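Local coordinates for protein alanine racemase (Corynebacterium glutamicum, PDB 2DY3) that belongs to the alanine racemase family, carries pyridoxal-5'-phosphate and joins a TIM-barrel domain to a beta-rich C-terminal domain, at residues F267-P272 against I309-N314. Numbering follows the deposited sequence.
Sequences FVAVVP and ISLGDN
The F267 ring lies against the turn L311-N314, with G312 O at its edge, in plane, 3.5 Å from F267 CD2. D313 O and N314 CB reach it obliquely, N314 CB 3.7 Å from F267 CD2, and the ring and the N314 amide are turned 58° apart. CG of F267 stands beside its own backbone N (chi1 -59°), which brings the ring to the same carbonyl that accepts a hydrogen bond from F267, with N 2.8 Å from G312 O. The N314 amide is held through OD1 by V318 N. L311 and G312 together face F267 in a classic beta bulge whose two residues begin the type II' turn. Here F267 O takes the L311 N-H from above its carbonyl plane and also accepts a hydrogen bond from a water. A269 and I309 form an antiparallel hydrogen-bonded pair in the mixed sheet of the C-terminal domain, A269 N lying 2.9 Å from I309 O and I309 N 3.0 Å from A269 O, each donor in the plane of the carbonyl it meets. On the same face A269 CB meets I309 CG1 at 3.7 Å and both L311 methyls, while Y296 packs on I309 and L311. Beside S310, V268 touches H128 of the second subunit.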
loop_
_atom_site.group_PDB
_atom_site.type_symbol
_atom_site.label_atom_id
_atom_site.label_comp_id
_atom_site.label_asym_id
_atom_site.label_seq_id
_atom_site.Cartn_x
_atom_site.Cartn_y
_atom_site.Cartn_z
ATOM N N PHE B 267 31.348 -3.252 -0.627
ATOM C CA PHE B 267 30.521 -2.065 -0.548
ATOM C C PHE B 267 29.056 -2.485 -0.596
ATOM O O PHE B 267 28.717 -3.534 -1.148
ATOM C CB PHE B 267 30.791 -1.148 -1.745
ATOM C CG PHE B 267 32.211 -0.686 -1.857
ATOM C CD1 PHE B 267 32.586 0.568 -1.400
ATOM C CD2 PHE B 267 33.171 -1.496 -2.443
ATOM C CE1 PHE B 267 33.893 1.008 -1.527
ATOM C CE2 PHE B 267 34.478 -1.066 -2.573
ATOM C CZ PHE B 267 34.840 0.192 -2.115
ATOM N N VAL B 268 28.201 -1.660 -0.006
ATOM C CA VAL B 268 26.765 -1.879 -0.019
ATOM C C VAL B 268 26.181 -0.523 -0.368
ATOM O O VAL B 268 26.850 0.501 -0.225
ATOM C CB VAL B 268 26.196 -2.321 1.364
ATOM C CG1 VAL B 268 26.796 -3.647 1.774
ATOM C CG2 VAL B 268 26.449 -1.252 2.413
ATOM N N ALA B 269 24.943 -0.521 -0.845
ATOM C CA ALA B 269 24.263 0.714 -1.195
ATOM C C ALA B 269 22.894 0.700 -0.525
ATOM O O ALA B 269 22.260 -0.348 -0.399
ATOM C CB ALA B 269 24.111 0.833 -2.719
ATOM N N VAL B 270 22.454 1.866 -0.074
ATOM C CA VAL B 270 21.160 1.978 0.574
ATOM C C VAL B 270 20.163 2.569 -0.412
ATOM O O VAL B 270 20.439 3.586 -1.039
ATOM C CB VAL B 270 21.241 2.889 1.816
ATOM C CG1 VAL B 270 19.885 2.953 2.508
ATOM C CG2 VAL B 270 22.297 2.354 2.781
ATOM N N VAL B 271 19.021 1.915 -0.586
ATOM C CA VAL B 271 18.005 2.448 -1.480
ATOM C C VAL B 271 16.807 2.811 -0.612
ATOM O O VAL B 271 16.305 1.995 0.156
ATOM C CB VAL B 271 17.643 1.436 -2.610
ATOM C CG1 VAL B 271 18.223 0.078 -2.293
ATOM C CG2 VAL B 271 16.145 1.372 -2.815
ATOM N N PRO B 272 16.365 4.071 -0.703
ATOM C CA PRO B 272 15.246 4.673 0.025
ATOM C C PRO B 272 13.858 4.097 -0.227
ATOM O O PRO B 272 12.965 4.802 -0.687
ATOM C CB PRO B 272 15.341 6.149 -0.371
ATOM C CG PRO B 272 15.802 6.067 -1.777
ATOM C CD PRO B 272 16.909 5.023 -1.688
ATOM N N ILE B 309 21.583 -3.298 -0.709
ATOM C CA ILE B 309 22.019 -4.162 -1.799
ATOM C C ILE B 309 23.542 -4.245 -1.748
ATOM O O ILE B 309 24.212 -3.297 -1.311
ATOM C CB ILE B 309 21.595 -3.600 -3.181
ATOM C CG1 ILE B 309 22.284 -2.256 -3.438
ATOM C CG2 ILE B 309 20.084 -3.420 -3.230
ATOM C CD1 ILE B 309 22.026 -1.704 -4.828
ATOM N N SER B 310 24.089 -5.376 -2.183
ATOM C CA SER B 310 25.531 -5.549 -2.178
ATOM C C SER B 310 26.116 -5.222 -3.545
ATOM O O SER B 310 25.650 -5.708 -4.576
ATOM C CB SER B 310 25.911 -6.979 -1.768
ATOM O OG SER B 310 25.314 -7.940 -2.615
ATOM N N LEU B 311 27.140 -4.384 -3.534
ATOM C CA LEU B 311 27.814 -3.964 -4.749
ATOM C C LEU B 311 29.080 -4.800 -4.939
ATOM O O LEU B 311 29.773 -4.678 -5.950
ATOM C CB LEU B 311 28.195 -2.487 -4.631
ATOM C CG LEU B 311 27.090 -1.517 -4.204
ATOM C CD1 LEU B 311 27.660 -0.106 -4.087
ATOM C CD2 LEU B 311 25.953 -1.554 -5.222
ATOM N N GLY B 312 29.377 -5.655 -3.970
ATOM C CA GLY B 312 30.589 -6.448 -4.066
ATOM C C GLY B 312 31.737 -5.465 -3.937
ATOM O O GLY B 312 31.739 -4.638 -3.023
ATOM N N ASP B 313 32.706 -5.525 -4.842
ATOM C CA ASP B 313 33.825 -4.591 -4.780
ATOM C C ASP B 313 33.465 -3.330 -5.555
ATOM O O ASP B 313 34.310 -2.471 -5.794
ATOM C CB ASP B 313 35.089 -5.227 -5.362
ATOM C CG ASP B 313 34.943 -5.569 -6.820
ATOM O OD1 ASP B 313 33.971 -6.271 -7.178
ATOM O OD2 ASP B 313 35.803 -5.131 -7.610
ATOM N N ASN B 314 32.195 -3.233 -5.934
ATOM C CA ASN B 314 31.680 -2.094 -6.681
ATOM C C ASN B 314 32.569 -1.729 -7.873
ATOM O O ASN B 314 33.051 -0.603 -7.983
ATOM C CB ASN B 314 31.518 -0.884 -5.750
ATOM C CG ASN B 314 30.719 0.237 -6.390
ATOM O OD1 ASN B 314 29.863 -0.011 -7.240
ATOM N ND2 ASN B 314 30.979 1.471 -5.974
HETATM O O HOH W 1 29.409 -6.205 -0.855
#